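HAD-superfamily hydrolase, subfamily IA, variant 1 (Ehrlichia chaffeensis, PDB 3KZX) probably hydrolyses 2-phosphoglycolate to glycolate and phosphate, as a phosphatase of the haloacid dehalogenase-like superfamily. Local coordinates at residues D106-I120 and F218-N230. Sequence-based numbering, arbitrary orientation.
Sequences DGAIELLDTLKENNI and FYDIRNFICQLIN
Arg-222 reaches from helix 218-229 across Thr-114 of helix 108-117, meeting its side chain at roughly a right angle. Its CB lies 3.9 Å from Leu-111 CD1, CG passes the CB and OG1 of Thr-114, and CD faces both Thr-114 OG1 and the carbonyl oxygen of Glu-110, which lie on the same side of it. With CG anti to the backbone N (chi1 -175°) and the chain extended as far as NE, the guanidinium arrives edge-on at the threonine. NE donates to Thr-114 OG1 over 2.7 Å, in a bent bond (139° at the hydrogen) with the oxygen tilted from the guanidinium plane. At the tip, NH2 gives a weak bond to a water that also contacts OG1. The other threonine branch, CG2, rests against Cys-226 SG.

The backbones come nearest at the N-terminal ends, where the CA atoms of Gly-107 and Phe-218 are 4.9 Å apart. Gly-107, at the N-cap of helix 108-117, lays its CA over one face of the Tyr-219 ring as a CH-pi contact, 4.0 Å from the centroid. A water joins Tyr-219 OH to Glu-110 OE1, and another accepts from Phe-218 N while donating to Asp-106 O. On the inner side, Leu-111 CD2 sits 3.5 Å from Phe-218 CD1 and also meets Ile-221. Leu-115 CD2 continues this apolar seam onto Ile-225 CG2. Farther along, Ile-229 CD1 lies over one face of the Asn-118 amide, 3.8 Å from CG, and ND2 of that amide bonds back to Thr-114 O.

Leu-111 and Leu-115 also touch strand 27-30, while Ile-221 touches strand 213-215. The nearly parallel helices, their axes 8.8 Å apart and crossing at 19°, therefore pack side by side against the central parallel sheet, as neighbouring helices do in the Rossmann-like alpha/beta core of HAD hydrolases.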
loop_
_atom_site.group_PDB
_atom_site.type_symbol
_atom_site.label_atom_id
_atom_site.label_comp_id
_atom_site.label_asym_id
_atom_site.label_seq_id
_atom_site.Cartn_x
_atom_site.Cartn_y
_atom_site.Cartn_z
ATOM N N ASP A 106 -8.415 7.616 3.786
ATOM C CA ASP A 106 -8.886 8.339 4.980
ATOM C C ASP A 106 -8.174 7.872 6.241
ATOM O O ASP A 106 -8.052 6.680 6.482
ATOM C CB ASP A 106 -10.378 8.104 5.187
ATOM C CG ASP A 106 -11.256 8.718 4.087
ATOM O OD1 ASP A 106 -10.786 9.512 3.262
ATOM O OD2 ASP A 106 -12.439 8.349 4.039
ATOM N N GLY A 107 -7.761 8.823 7.074
ATOM C CA GLY A 107 -7.139 8.496 8.346
ATOM C C GLY A 107 -5.653 8.185 8.304
ATOM O O GLY A 107 -5.043 8.124 9.352
ATOM N N ALA A 108 -5.064 8.061 7.105
ATOM C CA ALA A 108 -3.664 7.638 6.957
ATOM C C ALA A 108 -2.709 8.625 7.603
ATOM O O ALA A 108 -1.871 8.220 8.439
ATOM C CB ALA A 108 -3.293 7.451 5.450
ATOM N N ILE A 109 -2.816 9.920 7.242
ATOM C CA ILE A 109 -1.930 10.921 7.844
ATOM C C ILE A 109 -2.075 10.991 9.363
ATOM O O ILE A 109 -1.080 11.101 10.078
ATOM C CB ILE A 109 -2.155 12.350 7.282
ATOM C CG1 ILE A 109 -1.400 12.516 5.975
ATOM C CG2 ILE A 109 -1.581 13.420 8.276
ATOM C CD1 ILE A 109 -0.067 13.227 6.169
ATOM N N GLU A 110 -3.313 10.946 9.870
ATOM C CA GLU A 110 -3.514 10.945 11.329
ATOM C C GLU A 110 -2.799 9.794 12.020
ATOM O O GLU A 110 -2.199 9.981 13.090
ATOM C CB GLU A 110 -4.987 10.945 11.689
ATOM C CG GLU A 110 -5.617 12.273 11.389
ATOM C CD GLU A 110 -7.084 12.205 11.120
ATOM O OE1 GLU A 110 -7.469 12.194 9.929
ATOM O OE2 GLU A 110 -7.838 12.210 12.111
ATOM N N LEU A 111 -2.832 8.611 11.393
ATOM C CA LEU A 111 -2.121 7.457 11.933
ATOM C C LEU A 111 -0.601 7.595 11.872
ATOM O O LEU A 111 0.119 7.349 12.872
ATOM C CB LEU A 111 -2.596 6.172 11.217
ATOM C CG LEU A 111 -1.797 4.939 11.548
ATOM C CD1 LEU A 111 -1.902 4.650 13.047
ATOM C CD2 LEU A 111 -2.281 3.724 10.679
ATOM N N LEU A 112 -0.073 8.014 10.720
ATOM C CA LEU A 112 1.357 8.248 10.641
ATOM C C LEU A 112 1.802 9.232 11.695
ATOM O O LEU A 112 2.822 9.023 12.378
ATOM C CB LEU A 112 1.773 8.745 9.232
ATOM C CG LEU A 112 1.449 7.810 8.044
ATOM C CD1 LEU A 112 1.709 8.513 6.737
ATOM C CD2 LEU A 112 2.257 6.511 8.085
ATOM N N ASP A 113 1.034 10.309 11.855
ATOM C CA ASP A 113 1.431 11.356 12.761
ATOM C C ASP A 113 1.354 10.901 14.220
ATOM O O ASP A 113 2.213 11.235 15.015
ATOM C CB ASP A 113 0.622 12.632 12.519
ATOM C CG ASP A 113 1.401 13.865 12.891
ATOM O OD1 ASP A 113 2.435 14.169 12.235
ATOM O OD2 ASP A 113 1.010 14.479 13.893
ATOM N N THR A 114 0.344 10.118 14.558
ATOM C CA THR A 114 0.245 9.504 15.873
ATOM C C THR A 114 1.444 8.590 16.154
ATOM O O THR A 114 2.047 8.644 17.218
ATOM C CB THR A 114 -1.082 8.726 16.000
ATOM O OG1 THR A 114 -2.128 9.684 16.115
ATOM C CG2 THR A 114 -1.121 7.894 17.254
ATOM N N LEU A 115 1.806 7.757 15.188
ATOM C CA LEU A 115 2.955 6.883 15.384
ATOM C C LEU A 115 4.250 7.685 15.577
ATOM O O LEU A 115 5.050 7.388 16.468
ATOM C CB LEU A 115 3.076 5.896 14.228
ATOM C CG LEU A 115 1.924 4.875 14.149
ATOM C CD1 LEU A 115 1.936 4.092 12.805
ATOM C CD2 LEU A 115 2.010 3.869 15.379
ATOM N N LYS A 116 4.424 8.730 14.791
ATOM C CA LYS A 116 5.621 9.557 14.875
ATOM C C LYS A 116 5.681 10.237 16.232
ATOM O O LYS A 116 6.734 10.265 16.904
ATOM C CB LYS A 116 5.624 10.616 13.763
ATOM N N GLU A 117 4.556 10.820 16.642
ATOM C CA GLU A 117 4.523 11.510 17.956
ATOM C C GLU A 117 4.809 10.584 19.150
ATOM O O GLU A 117 5.295 11.018 20.187
ATOM C CB GLU A 117 3.172 12.183 18.156
ATOM C CG GLU A 117 2.946 13.333 17.226
ATOM C CD GLU A 117 2.121 14.361 17.877
ATOM O OE1 GLU A 117 2.718 15.234 18.538
ATOM O OE2 GLU A 117 0.883 14.231 17.784
ATOM N N ASN A 118 4.488 9.306 18.994
ATOM C CA ASN A 118 4.714 8.311 20.009
ATOM C C ASN A 118 6.078 7.629 19.852
ATOM O O ASN A 118 6.428 6.693 20.605
ATOM C CB ASN A 118 3.579 7.267 19.947
ATOM C CG ASN A 118 2.323 7.712 20.677
ATOM O OD1 ASN A 118 2.281 7.654 21.899
ATOM N ND2 ASN A 118 1.277 8.129 19.931
ATOM N N ASN A 119 6.837 8.053 18.842
ATOM C CA ASN A 119 8.202 7.561 18.612
ATOM C C ASN A 119 8.218 6.066 18.195
ATOM O O ASN A 119 9.089 5.302 18.594
ATOM C CB ASN A 119 9.040 7.796 19.884
ATOM C CG ASN A 119 10.516 8.155 19.612
ATOM O OD1 ASN A 119 11.270 8.465 20.564
ATOM N ND2 ASN A 119 10.931 8.140 18.362
ATOM N N ILE A 120 7.237 5.673 17.386
ATOM C CA ILE A 120 7.154 4.325 16.889
ATOM C C ILE A 120 7.678 4.379 15.451
ATOM O O ILE A 120 7.102 5.086 14.600
ATOM C CB ILE A 120 5.689 3.799 16.865
ATOM C CG1 ILE A 120 4.986 3.969 18.222
ATOM C CG2 ILE A 120 5.631 2.380 16.293
ATOM C CD1 ILE A 120 5.093 2.869 19.170
ATOM N N PHE A 218 -8.181 3.345 8.599
ATOM C CA PHE A 218 -7.050 3.744 9.419
ATOM C C PHE A 218 -7.446 4.385 10.739
ATOM O O PHE A 218 -6.630 4.457 11.652
ATOM C CB PHE A 218 -6.153 4.690 8.633
ATOM C CG PHE A 218 -5.307 4.002 7.633
ATOM C CD1 PHE A 218 -4.428 2.992 8.020
ATOM C CD2 PHE A 218 -5.362 4.356 6.306
ATOM C CE1 PHE A 218 -3.637 2.351 7.073
ATOM C CE2 PHE A 218 -4.600 3.710 5.389
ATOM C CZ PHE A 218 -3.732 2.709 5.764
ATOM N N TYR A 219 -8.688 4.843 10.867
ATOM C CA TYR A 219 -9.141 5.410 12.156
ATOM C C TYR A 219 -9.207 4.293 13.228
ATOM O O TYR A 219 -8.732 4.451 14.350
ATOM C CB TYR A 219 -10.509 6.124 12.024
ATOM C CG TYR A 219 -10.655 7.158 10.914
ATOM C CD1 TYR A 219 -10.035 8.409 10.993
ATOM C CD2 TYR A 219 -11.461 6.900 9.804
ATOM C CE1 TYR A 219 -10.198 9.370 9.972
ATOM C CE2 TYR A 219 -11.635 7.842 8.797
ATOM C CZ TYR A 219 -10.999 9.073 8.882
ATOM O OH TYR A 219 -11.182 9.998 7.865
ATOM N N ASP A 220 -9.751 3.139 12.854
ATOM C CA ASP A 220 -9.831 1.995 13.749
ATOM C C ASP A 220 -8.451 1.436 14.086
ATOM O O ASP A 220 -8.212 1.064 15.238
ATOM C CB ASP A 220 -10.729 0.884 13.174
ATOM C CG ASP A 220 -12.208 1.315 13.055
ATOM O OD1 ASP A 220 -12.679 2.160 13.846
ATOM O OD2 ASP A 220 -12.915 0.791 12.183
ATOM N N ILE A 221 -7.533 1.456 13.117
ATOM C CA ILE A 221 -6.181 0.970 13.373
ATOM C C ILE A 221 -5.487 1.913 14.340
ATOM O O ILE A 221 -4.830 1.462 15.285
ATOM C CB ILE A 221 -5.348 0.857 12.109
ATOM C CG1 ILE A 221 -5.912 -0.250 11.199
ATOM C CG2 ILE A 221 -3.850 0.626 12.464
ATOM C CD1 ILE A 221 -5.278 -0.324 9.776
ATOM N N ARG A 222 -5.657 3.228 14.134
ATOM C CA ARG A 222 -5.077 4.221 15.041
ATOM C C ARG A 222 -5.612 4.047 16.477
ATOM O O ARG A 222 -4.838 4.071 17.431
ATOM C CB ARG A 222 -5.318 5.632 14.546
ATOM C CG ARG A 222 -4.622 6.715 15.399
ATOM C CD ARG A 222 -5.045 8.079 14.906
ATOM N NE ARG A 222 -4.724 9.168 15.824
ATOM C CZ ARG A 222 -5.451 9.524 16.884
ATOM N NH1 ARG A 222 -6.579 8.892 17.206
ATOM N NH2 ARG A 222 -5.044 10.527 17.635
ATOM N N ASN A 223 -6.923 3.911 16.626
ATOM C CA ASN A 223 -7.501 3.641 17.950
ATOM C C ASN A 223 -6.920 2.385 18.608
ATOM O O ASN A 223 -6.603 2.402 19.807
ATOM C CB ASN A 223 -9.023 3.560 17.894
ATOM C CG ASN A 223 -9.666 4.906 17.650
ATOM O OD1 ASN A 223 -10.771 5.004 17.083
ATOM N ND2 ASN A 223 -8.982 5.950 18.053
ATOM N N PHE A 224 -6.765 1.324 17.829
ATOM C CA PHE A 224 -6.208 0.067 18.309
ATOM C C PHE A 224 -4.779 0.244 18.792
ATOM O O PHE A 224 -4.425 -0.174 19.897
ATOM C CB PHE A 224 -6.268 -0.960 17.191
ATOM C CG PHE A 224 -5.709 -2.307 17.545
ATOM C CD1 PHE A 224 -6.368 -3.129 18.442
ATOM C CD2 PHE A 224 -4.578 -2.775 16.916
ATOM C CE1 PHE A 224 -5.896 -4.400 18.735
ATOM C CE2 PHE A 224 -4.087 -4.055 17.178
ATOM C CZ PHE A 224 -4.729 -4.858 18.112
ATOM N N ILE A 225 -3.961 0.939 18.019
ATOM C CA ILE A 225 -2.564 1.125 18.420
ATOM C C ILE A 225 -2.459 2.076 19.631
ATOM O O ILE A 225 -1.690 1.826 20.578
ATOM C CB ILE A 225 -1.688 1.591 17.243
ATOM C CG1 ILE A 225 -1.646 0.476 16.181
ATOM C CG2 ILE A 225 -0.274 1.947 17.793
ATOM C CD1 ILE A 225 -0.854 0.789 14.932
ATOM N N CYS A 226 -3.263 3.131 19.645
ATOM C CA CYS A 226 -3.300 4.001 20.821
ATOM C C CYS A 226 -3.720 3.239 22.073
ATOM O O CYS A 226 -3.204 3.478 23.165
ATOM C CB CYS A 226 -4.255 5.185 20.615
ATOM S SG CYS A 226 -3.625 6.383 19.423
ATOM N N GLN A 227 -4.672 2.331 21.920
ATOM C CA GLN A 227 -5.123 1.537 23.054
ATOM C C GLN A 227 -3.984 0.636 23.560
ATOM O O GLN A 227 -3.815 0.498 24.766
ATOM C CB GLN A 227 -6.404 0.753 22.701
ATOM C CG GLN A 227 -7.621 1.634 22.623
ATOM C CD GLN A 227 -8.719 1.114 21.719
ATOM O OE1 GLN A 227 -9.638 1.859 21.403
ATOM N NE2 GLN A 227 -8.648 -0.156 21.319
ATOM N N LEU A 228 -3.171 0.092 22.645
ATOM C CA LEU A 228 -2.008 -0.704 23.019
ATOM C C LEU A 228 -0.926 0.127 23.703
ATOM O O LEU A 228 -0.266 -0.365 24.604
ATOM C CB LEU A 228 -1.374 -1.410 21.808
ATOM C CG LEU A 228 -2.132 -2.589 21.187
ATOM C CD1 LEU A 228 -1.507 -2.972 19.842
ATOM C CD2 LEU A 228 -2.137 -3.760 22.164
ATOM N N ILE A 229 -0.739 1.367 23.261
ATOM C CA ILE A 229 0.302 2.235 23.818
ATOM C C ILE A 229 -0.063 2.695 25.238
ATOM O O ILE A 229 0.795 2.770 26.126
ATOM C CB ILE A 229 0.521 3.473 22.927
ATOM C CG1 ILE A 229 1.160 3.046 21.618
ATOM C CG2 ILE A 229 1.376 4.543 23.637
ATOM C CD1 ILE A 229 1.055 4.103 20.549
ATOM N N ASN A 230 -1.337 2.981 25.439
ATOM C CA ASN A 230 -1.837 3.432 26.726
ATOM C C ASN A 230 -2.656 2.327 27.409
ATOM O O ASN A 230 -2.750 2.258 28.651
ATOM C CB ASN A 230 -2.667 4.708 26.490
ATOM C CG ASN A 230 -1.845 5.824 25.836
ATOM O OD1 ASN A 230 -2.051 6.184 24.646
ATOM N ND2 ASN A 230 -0.883 6.351 26.591
HETATM O O HOH W 1 -8.834 4.253 5.819
HETATM O O HOH W 2 -6.126 7.366 11.735
HETATM O O HOH W 3 -9.472 12.026 8.319
HETATM O O HOH W 4 -2.177 11.093 18.579
#